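Local coordinates for putative transporter (Clostridium difficile 630, PDB 3LV9), which is a putative membrane transporter of the UPF0053 family, represented here by its tandem CBS-domain part, and may bind flavin adenine dinucleotide as a whole protein, at residues Val36-Tyr39 with Glu40-Glu44; Gly71-Ile75 with Arg76-Asn80; Ile98-Ser101 with Glu102-Ile106. One frame throughout, in Å; residues are numbered along the deposited sequence.

From the N terminus the three contacts follow in series, none nested in or crossing another, and each is a local strand-to-helix connection; contacts 1 and 3 run through a type I beta turn, while contact 2 passes directly into the helix. Contact 1 links strand 38-39 to helix 44-53; contact 2 joins strand 69-74 to helix 75-85. Both belong to the first CBS domain and the same three-stranded sheet, and they touch where Ile38 CD1 lies 3.7 Å from Leu78 CD1. Contact 3, between strand 98-101 and helix 106-116 of the second CBS domain, lies on the opposite side of the chain's centre, about 25 Å from each of the others between centres. It repeats the type I turn of contact 1.

Contact 1. Residues Val36-Tyr39 with Glu40-Glu44; sequences VCIY and ESDSE. With PO4 (phosphate ion), chain B.
Asp42 reaches back to Tyr39 across a type I beta turn, the strand-to-helix turn of the first CBS domain, the two side chains crossing at a slant with ring and carboxylate planes 70° apart. Asp42 folds back over the turn because CG stands anti to its own carbonyl carbon (chi1 -76°), which brings the carboxylate beside the start of the turn. There OD2 accepts the Tyr39 backbone N-H, N to OD2 3.0 Å, the donor arriving from above the carboxylate plane and not within it. The same oxygen lies in the ring plane at the Tyr39 edge, 3.9 Å from CD2, while OD1 rests 3.6 Å from Tyr39 CB. In the return direction Asp42 N donates to Tyr39 O at 3.1 Å and nearly straight (170°), the bond that closes the turn. Two residues thus hold each other twice, backbone to backbone and side chain to backbone. Asp42 OD1 has a further partner in Lys46, a salt bridge that would help fix the rotation of the carboxylate.

The far end of the Tyr39 ring points away from the turn to a phosphate ion, probably from the crystallisation liquor and also bound by Lys66. Tyr39 OH meets its O2, although the modelled separation is too short to be trusted. Glu40 extends from the turn to a salt bridge with Arg63.

Strand 38-39 runs parallel to strand 58-62, to which the Cys37-Cys62 disulfide also ties the chain; beyond the turn Ser43 caps helix 44-53 by binding Lys46 N, and Ile38 and Asp42 both pack on Ile47 of that helix.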
loop_
_atom_site.group_PDB
_atom_site.type_symbol
_atom_site.label_atom_id
_atom_site.label_comp_id
_atom_site.label_asym_id
_atom_site.label_seq_id
_atom_site.Cartn_x
_atom_site.Cartn_y
_atom_site.Cartn_z
ATOM N N VAL A 36 -5.741 -8.406 10.957
ATOM C CA VAL A 36 -6.255 -7.312 11.741
ATOM C C VAL A 36 -7.539 -6.711 11.203
ATOM O O VAL A 36 -7.572 -6.193 10.114
ATOM C CB VAL A 36 -5.215 -6.225 11.885
ATOM C CG1 VAL A 36 -5.858 -4.990 12.423
ATOM C CG2 VAL A 36 -4.095 -6.699 12.839
ATOM N N CYS A 37 -8.586 -6.772 12.013
ATOM C CA CYS A 37 -9.890 -6.212 11.722
ATOM C C CYS A 37 -10.083 -4.976 12.561
ATOM O O CYS A 37 -9.783 -4.975 13.747
ATOM C CB CYS A 37 -11.013 -7.210 12.104
ATOM S SG CYS A 37 -12.384 -7.113 10.916
ATOM N N ILE A 38 -10.633 -3.932 11.961
ATOM C CA ILE A 38 -11.143 -2.841 12.703
ATOM C C ILE A 38 -12.571 -3.194 13.072
ATOM O O ILE A 38 -13.389 -3.392 12.180
ATOM C CB ILE A 38 -11.174 -1.593 11.843
ATOM C CG1 ILE A 38 -9.748 -1.146 11.496
ATOM C CG2 ILE A 38 -11.871 -0.466 12.604
ATOM C CD1 ILE A 38 -9.686 0.166 10.792
ATOM N N TYR A 39 -12.908 -3.256 14.354
ATOM C CA TYR A 39 -14.304 -3.547 14.730
ATOM C C TYR A 39 -15.113 -2.243 14.698
ATOM O O TYR A 39 -14.573 -1.171 14.972
ATOM C CB TYR A 39 -14.382 -4.212 16.109
ATOM C CG TYR A 39 -13.682 -5.563 16.175
ATOM C CD1 TYR A 39 -14.390 -6.739 16.035
ATOM C CD2 TYR A 39 -12.329 -5.660 16.408
ATOM C CE1 TYR A 39 -13.775 -7.963 16.093
ATOM C CE2 TYR A 39 -11.696 -6.910 16.458
ATOM C CZ TYR A 39 -12.431 -8.041 16.284
ATOM O OH TYR A 39 -11.833 -9.271 16.319
ATOM N N GLU A 40 -16.396 -2.307 14.382
ATOM C CA GLU A 40 -17.160 -1.050 14.352
ATOM C C GLU A 40 -17.202 -0.362 15.722
ATOM O O GLU A 40 -17.388 0.832 15.791
ATOM C CB GLU A 40 -18.578 -1.178 13.699
ATOM C CG GLU A 40 -19.555 -2.069 14.384
ATOM C CD GLU A 40 -20.952 -2.120 13.693
ATOM O OE1 GLU A 40 -21.270 -1.341 12.757
ATOM O OE2 GLU A 40 -21.740 -2.976 14.100
ATOM N N SER A 41 -16.998 -1.106 16.797
ATOM C CA SER A 41 -17.030 -0.531 18.124
ATOM C C SER A 41 -15.677 -0.138 18.664
ATOM O O SER A 41 -15.580 0.227 19.809
ATOM C CB SER A 41 -17.673 -1.509 19.094
ATOM O OG SER A 41 -18.372 -0.789 20.098
ATOM N N ASP A 42 -14.611 -0.222 17.881
ATOM C CA ASP A 42 -13.282 0.205 18.377
ATOM C C ASP A 42 -13.235 1.714 18.580
ATOM O O ASP A 42 -13.877 2.470 17.823
ATOM C CB ASP A 42 -12.207 -0.129 17.374
ATOM C CG ASP A 42 -11.851 -1.601 17.346
ATOM O OD1 ASP A 42 -12.196 -2.367 18.288
ATOM O OD2 ASP A 42 -11.179 -1.973 16.372
ATOM N N SER A 43 -12.467 2.165 19.573
ATOM C CA SER A 43 -12.300 3.573 19.793
ATOM C C SER A 43 -11.417 4.081 18.705
ATOM O O SER A 43 -10.708 3.306 18.041
ATOM C CB SER A 43 -11.633 3.830 21.128
ATOM O OG SER A 43 -10.315 3.341 21.112
ATOM N N GLU A 44 -11.455 5.381 18.525
ATOM C CA GLU A 44 -10.626 6.035 17.520
ATOM C C GLU A 44 -9.157 5.952 17.909
ATOM O O GLU A 44 -8.276 5.765 17.057
ATOM C CB GLU A 44 -11.114 7.484 17.273
ATOM C CG GLU A 44 -12.455 7.447 16.520
ATOM C CD GLU A 44 -13.179 8.788 16.285
ATOM O OE1 GLU A 44 -12.521 9.811 16.033
ATOM O OE2 GLU A 44 -14.439 8.731 16.281
HETATM P P PO4 B . -8.918 -9.791 17.841
HETATM O O1 PO4 B . -8.389 -10.623 18.989
HETATM O O2 PO4 B . -10.102 -10.520 17.268
HETATM O O3 PO4 B . -9.416 -8.436 18.276
HETATM O O4 PO4 B . -7.783 -9.641 16.855
#

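Contact 2. Residues Gly71-Ile75 with Arg76-Asn80; sequences GFVHI and RDLYN
His74 is the N-cap that joins the last strand of the first CBS domain's three-stranded sheet to helix 75-85: its ND1 accepts the Arg76 backbone N-H at an N to ND1 distance of 3.1 Å. The bond is almost straight, and the donor sits at the ring edge close to the ring plane, which implies an ND1 without a proton. CG lies anti to the backbone N of His74 (chi1 -169°), and this places ND1 within reach of the Arg76 N-H. The first turn is continued by backbone bonds, Leu78 N to His74 O at 3.2 Å and Tyr79 N to Ile75 O at 3.0 Å. Other polar groups turn outward: Arg76 NH2 forms a salt bridge with Glu137 of the second subunit, the Tyr79 hydroxyl is hydrogen-bonded to Glu141 of the second subunit, and Asp77 forms a salt bridge with Arg95.

A second kind of contact is that of flat groups. The Arg76 chain, bent at chi3, runs beside the histidine in the same direction. His74 CE1 stands over one face of the Arg76 guanidinium, 3.6 Å above the plane and over its centre; the two planes are 38° apart.

Two apolar pairs complete the contact. Ile75 runs alongside Tyr79, CD1 meeting CE2 at 3.7 Å, and Val73 CG2 approaches Leu78 CD1 at 4.2 Å.

Strand 71-74 and helix segment 76-80 make an angle of 66°, with axes 6.9 Å apart at closest. The strand pairs antiparallel with strand 58-62, Ile75, Leu78 and Tyr79 pack on Leu51 of helix 44-53, and the helix presents Arg76 and Tyr79 to the subunit interface.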
loop_
_atom_site.group_PDB
_atom_site.type_symbol
_atom_site.label_atom_id
_atom_site.label_comp_id
_atom_site.label_asym_id
_atom_site.label_seq_id
_atom_site.Cartn_x
_atom_site.Cartn_y
_atom_site.Cartn_z
ATOM N N GLY A 71 -17.085 -5.053 5.353
ATOM C CA GLY A 71 -16.452 -4.510 4.149
ATOM C C GLY A 71 -15.040 -4.199 4.520
ATOM O O GLY A 71 -14.516 -4.808 5.428
ATOM N N PHE A 72 -14.411 -3.257 3.836
ATOM C CA PHE A 72 -13.110 -2.810 4.265
ATOM C C PHE A 72 -12.950 -1.309 4.140
ATOM O O PHE A 72 -13.779 -0.611 3.551
ATOM C CB PHE A 72 -12.020 -3.515 3.488
ATOM C CG PHE A 72 -11.755 -2.937 2.122
ATOM C CD1 PHE A 72 -10.732 -2.035 1.939
ATOM C CD2 PHE A 72 -12.483 -3.369 1.015
ATOM C CE1 PHE A 72 -10.423 -1.534 0.660
ATOM C CE2 PHE A 72 -12.201 -2.876 -0.290
ATOM C CZ PHE A 72 -11.168 -1.950 -0.464
ATOM N N VAL A 73 -11.866 -0.815 4.710
ATOM C CA VAL A 73 -11.601 0.565 4.615
ATOM C C VAL A 73 -10.167 0.738 4.238
ATOM O O VAL A 73 -9.342 -0.130 4.492
ATOM C CB VAL A 73 -11.930 1.304 5.925
ATOM C CG1 VAL A 73 -13.427 1.333 6.113
ATOM C CG2 VAL A 73 -11.226 0.660 7.126
ATOM N N HIS A 74 -9.893 1.871 3.599
ATOM C CA HIS A 74 -8.551 2.245 3.212
ATOM C C HIS A 74 -8.039 3.297 4.176
ATOM O O HIS A 74 -8.758 4.232 4.561
ATOM C CB HIS A 74 -8.578 2.812 1.804
ATOM C CG HIS A 74 -7.232 2.984 1.199
ATOM N ND1 HIS A 74 -6.260 3.788 1.759
ATOM C CD2 HIS A 74 -6.690 2.449 0.081
ATOM C CE1 HIS A 74 -5.168 3.727 1.018
ATOM N NE2 HIS A 74 -5.399 2.912 0.000
ATOM N N ILE A 75 -6.771 3.174 4.515
ATOM C CA ILE A 75 -6.131 4.014 5.506
ATOM C C ILE A 75 -6.250 5.557 5.207
ATOM O O ILE A 75 -6.336 6.370 6.111
ATOM C CB ILE A 75 -4.654 3.503 5.638
ATOM C CG1 ILE A 75 -4.034 3.803 6.972
ATOM C CG2 ILE A 75 -3.737 4.035 4.513
ATOM C CD1 ILE A 75 -2.507 3.696 6.893
ATOM N N ARG A 76 -6.259 5.960 3.940
ATOM C CA ARG A 76 -6.244 7.385 3.587
ATOM C C ARG A 76 -7.552 8.041 3.906
ATOM O O ARG A 76 -7.611 9.198 4.370
ATOM C CB ARG A 76 -5.982 7.595 2.103
ATOM C CG ARG A 76 -4.553 7.834 1.831
ATOM C CD ARG A 76 -4.324 8.334 0.433
ATOM N NE ARG A 76 -4.815 7.428 -0.590
ATOM C CZ ARG A 76 -4.104 6.466 -1.196
ATOM N NH1 ARG A 76 -4.696 5.728 -2.134
ATOM N NH2 ARG A 76 -2.823 6.224 -0.886
ATOM N N ASP A 77 -8.597 7.307 3.572
ATOM C CA ASP A 77 -9.946 7.660 3.943
ATOM C C ASP A 77 -10.114 7.810 5.464
ATOM O O ASP A 77 -10.703 8.780 5.911
ATOM C CB ASP A 77 -10.916 6.603 3.435
ATOM C CG ASP A 77 -10.758 6.307 1.979
ATOM O OD1 ASP A 77 -10.027 7.026 1.279
ATOM O OD2 ASP A 77 -11.383 5.327 1.541
ATOM N N LEU A 78 -9.611 6.864 6.250
ATOM C CA LEU A 78 -9.711 6.958 7.700
ATOM C C LEU A 78 -9.047 8.257 8.175
ATOM O O LEU A 78 -9.601 9.021 8.997
ATOM C CB LEU A 78 -9.029 5.771 8.404
ATOM C CG LEU A 78 -9.792 4.487 8.771
ATOM C CD1 LEU A 78 -8.823 3.388 9.233
ATOM C CD2 LEU A 78 -10.813 4.662 9.835
ATOM N N TYR A 79 -7.837 8.493 7.681
ATOM C CA TYR A 79 -7.011 9.603 8.168
ATOM C C TYR A 79 -7.659 10.912 7.709
ATOM O O TYR A 79 -7.775 11.853 8.500
ATOM C CB TYR A 79 -5.574 9.499 7.651
ATOM C CG TYR A 79 -4.618 8.524 8.351
ATOM C CD1 TYR A 79 -4.702 8.281 9.706
ATOM C CD2 TYR A 79 -3.574 7.908 7.656
ATOM C CE1 TYR A 79 -3.815 7.454 10.347
ATOM C CE2 TYR A 79 -2.679 7.075 8.305
ATOM C CZ TYR A 79 -2.823 6.858 9.653
ATOM O OH TYR A 79 -1.992 6.043 10.361
ATOM N N ASN A 80 -8.129 10.979 6.471
ATOM C CA ASN A 80 -8.828 12.194 6.028
ATOM C C ASN A 80 -10.091 12.493 6.860
ATOM O O ASN A 80 -10.384 13.667 7.113
ATOM C CB ASN A 80 -9.202 12.124 4.540
ATOM C CG ASN A 80 -7.980 12.272 3.608
ATOM O OD1 ASN A 80 -6.973 12.866 3.989
ATOM N ND2 ASN A 80 -8.078 11.720 2.391
#

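Contact 3. Residues Ile98-Ser101 with Glu102-Ile106; sequences IYIS and ENLTI
Leu104 N approaches the flat carbonyl group of Ser101 from above its plane, 62° out of it. This 3.0 Å bond, from Leu104 N to Ser101 O, closes a type I beta turn that leads from strand 98-101 of the second CBS domain toward helix 106-116. The other flat group near the turn is the Asn103 carboxamide, whose ND2 comes only to within 3.9 Å of Ser101 OG and finds its hydrogen bond in Glu126.

Superposed on the beta turn is an ST turn. With OG opposite the backbone N of Ser101 (chi1 170°), the hydroxyl oxygen hangs over the start of the turn and accepts the Asn103 N-H, N to OG 3.1 Å and nearly straight at 171°. Serine therefore serves twice as acceptor, through its carbonyl and its side chain, and fixes two successive amides of the chain.

Glu102 points away from this grip and, as an extended chain, bonds through OE1 to Ser131. Its backbone is paired with Val124 of strand 120-124, which runs parallel to strand 98-101. Leu104, in contrast, turns back toward the strand and also touches Ala109 of the next helix. Its CB lies 3.3 Å from Ser101 O, and its methyl CD2 settles 4.3 Å from Ile100 CB.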
loop_
_atom_site.group_PDB
_atom_site.type_symbol
_atom_site.label_atom_id
_atom_site.label_comp_id
_atom_site.label_asym_id
_atom_site.label_seq_id
_atom_site.Cartn_x
_atom_site.Cartn_y
_atom_site.Cartn_z
ATOM N N ILE A 98 -15.015 -9.107 -1.568
ATOM C CA ILE A 98 -15.482 -10.384 -2.099
ATOM C C ILE A 98 -15.048 -11.512 -1.155
ATOM O O ILE A 98 -14.093 -11.366 -0.383
ATOM C CB ILE A 98 -14.945 -10.631 -3.537
ATOM C CG1 ILE A 98 -13.416 -10.669 -3.581
ATOM C CG2 ILE A 98 -15.410 -9.513 -4.491
ATOM C CD1 ILE A 98 -12.925 -11.330 -4.835
ATOM N N TYR A 99 -15.749 -12.635 -1.231
ATOM C CA TYR A 99 -15.407 -13.818 -0.427
ATOM C C TYR A 99 -15.025 -14.905 -1.383
ATOM O O TYR A 99 -15.708 -15.118 -2.390
ATOM C CB TYR A 99 -16.574 -14.295 0.445
ATOM C CG TYR A 99 -17.088 -13.270 1.446
ATOM C CD1 TYR A 99 -16.670 -13.281 2.766
ATOM C CD2 TYR A 99 -17.987 -12.285 1.064
ATOM C CE1 TYR A 99 -17.136 -12.352 3.669
ATOM C CE2 TYR A 99 -18.441 -11.343 1.976
ATOM C CZ TYR A 99 -18.004 -11.384 3.273
ATOM O OH TYR A 99 -18.473 -10.452 4.192
ATOM N N ILE A 100 -13.909 -15.563 -1.095
ATOM C CA ILE A 100 -13.484 -16.720 -1.862
ATOM C C ILE A 100 -13.192 -17.882 -0.920
ATOM O O ILE A 100 -12.840 -17.692 0.238
ATOM C CB ILE A 100 -12.232 -16.416 -2.706
ATOM C CG1 ILE A 100 -11.100 -15.869 -1.844
ATOM C CG2 ILE A 100 -12.521 -15.365 -3.698
ATOM C CD1 ILE A 100 -9.768 -16.124 -2.451
ATOM N N SER A 101 -13.335 -19.086 -1.438
ATOM C CA SER A 101 -13.053 -20.311 -0.679
ATOM C C SER A 101 -11.568 -20.548 -0.559
ATOM O O SER A 101 -10.808 -20.241 -1.488
ATOM C CB SER A 101 -13.645 -21.548 -1.339
ATOM O OG SER A 101 -13.141 -22.689 -0.678
ATOM N N GLU A 102 -11.189 -21.142 0.566
ATOM C CA GLU A 102 -9.780 -21.435 0.859
ATOM C C GLU A 102 -9.185 -22.539 -0.069
ATOM O O GLU A 102 -7.984 -22.727 -0.113
ATOM C CB GLU A 102 -9.596 -21.800 2.366
ATOM C CG GLU A 102 -10.124 -23.191 2.803
ATOM C CD GLU A 102 -10.009 -23.461 4.319
ATOM O OE1 GLU A 102 -9.668 -22.527 5.113
ATOM O OE2 GLU A 102 -10.284 -24.624 4.711
ATOM N N ASN A 103 -10.054 -23.261 -0.773
ATOM C CA ASN A 103 -9.671 -24.308 -1.738
ATOM C C ASN A 103 -9.612 -23.757 -3.164
ATOM O O ASN A 103 -9.306 -24.492 -4.098
ATOM C CB ASN A 103 -10.706 -25.444 -1.679
ATOM C CG ASN A 103 -10.831 -26.034 -0.281
ATOM O OD1 ASN A 103 -9.824 -26.141 0.434
ATOM N ND2 ASN A 103 -12.070 -26.400 0.129
ATOM N N LEU A 104 -9.939 -22.484 -3.359
ATOM C CA LEU A 104 -9.687 -21.898 -4.669
ATOM C C LEU A 104 -8.201 -21.887 -4.897
ATOM O O LEU A 104 -7.441 -21.579 -3.982
ATOM C CB LEU A 104 -10.187 -20.475 -4.742
ATOM C CG LEU A 104 -10.361 -20.011 -6.169
ATOM C CD1 LEU A 104 -11.266 -21.010 -6.902
ATOM C CD2 LEU A 104 -10.925 -18.537 -6.216
ATOM N N THR A 105 -7.775 -22.234 -6.107
ATOM C CA THR A 105 -6.344 -22.201 -6.444
ATOM C C THR A 105 -5.910 -20.763 -6.694
ATOM O O THR A 105 -6.711 -19.917 -7.101
ATOM C CB THR A 105 -6.043 -23.033 -7.701
ATOM O OG1 THR A 105 -6.969 -22.678 -8.720
ATOM C CG2 THR A 105 -6.180 -24.548 -7.430
ATOM N N ILE A 106 -4.633 -20.481 -6.488
ATOM C CA ILE A 106 -4.140 -19.104 -6.586
ATOM C C ILE A 106 -4.437 -18.411 -7.926
ATOM O O ILE A 106 -4.693 -17.237 -7.943
ATOM C CB ILE A 106 -2.642 -19.046 -6.261
ATOM C CG1 ILE A 106 -2.417 -19.546 -4.824
ATOM C CG2 ILE A 106 -2.125 -17.644 -6.374
ATOM C CD1 ILE A 106 -0.940 -19.615 -4.403
#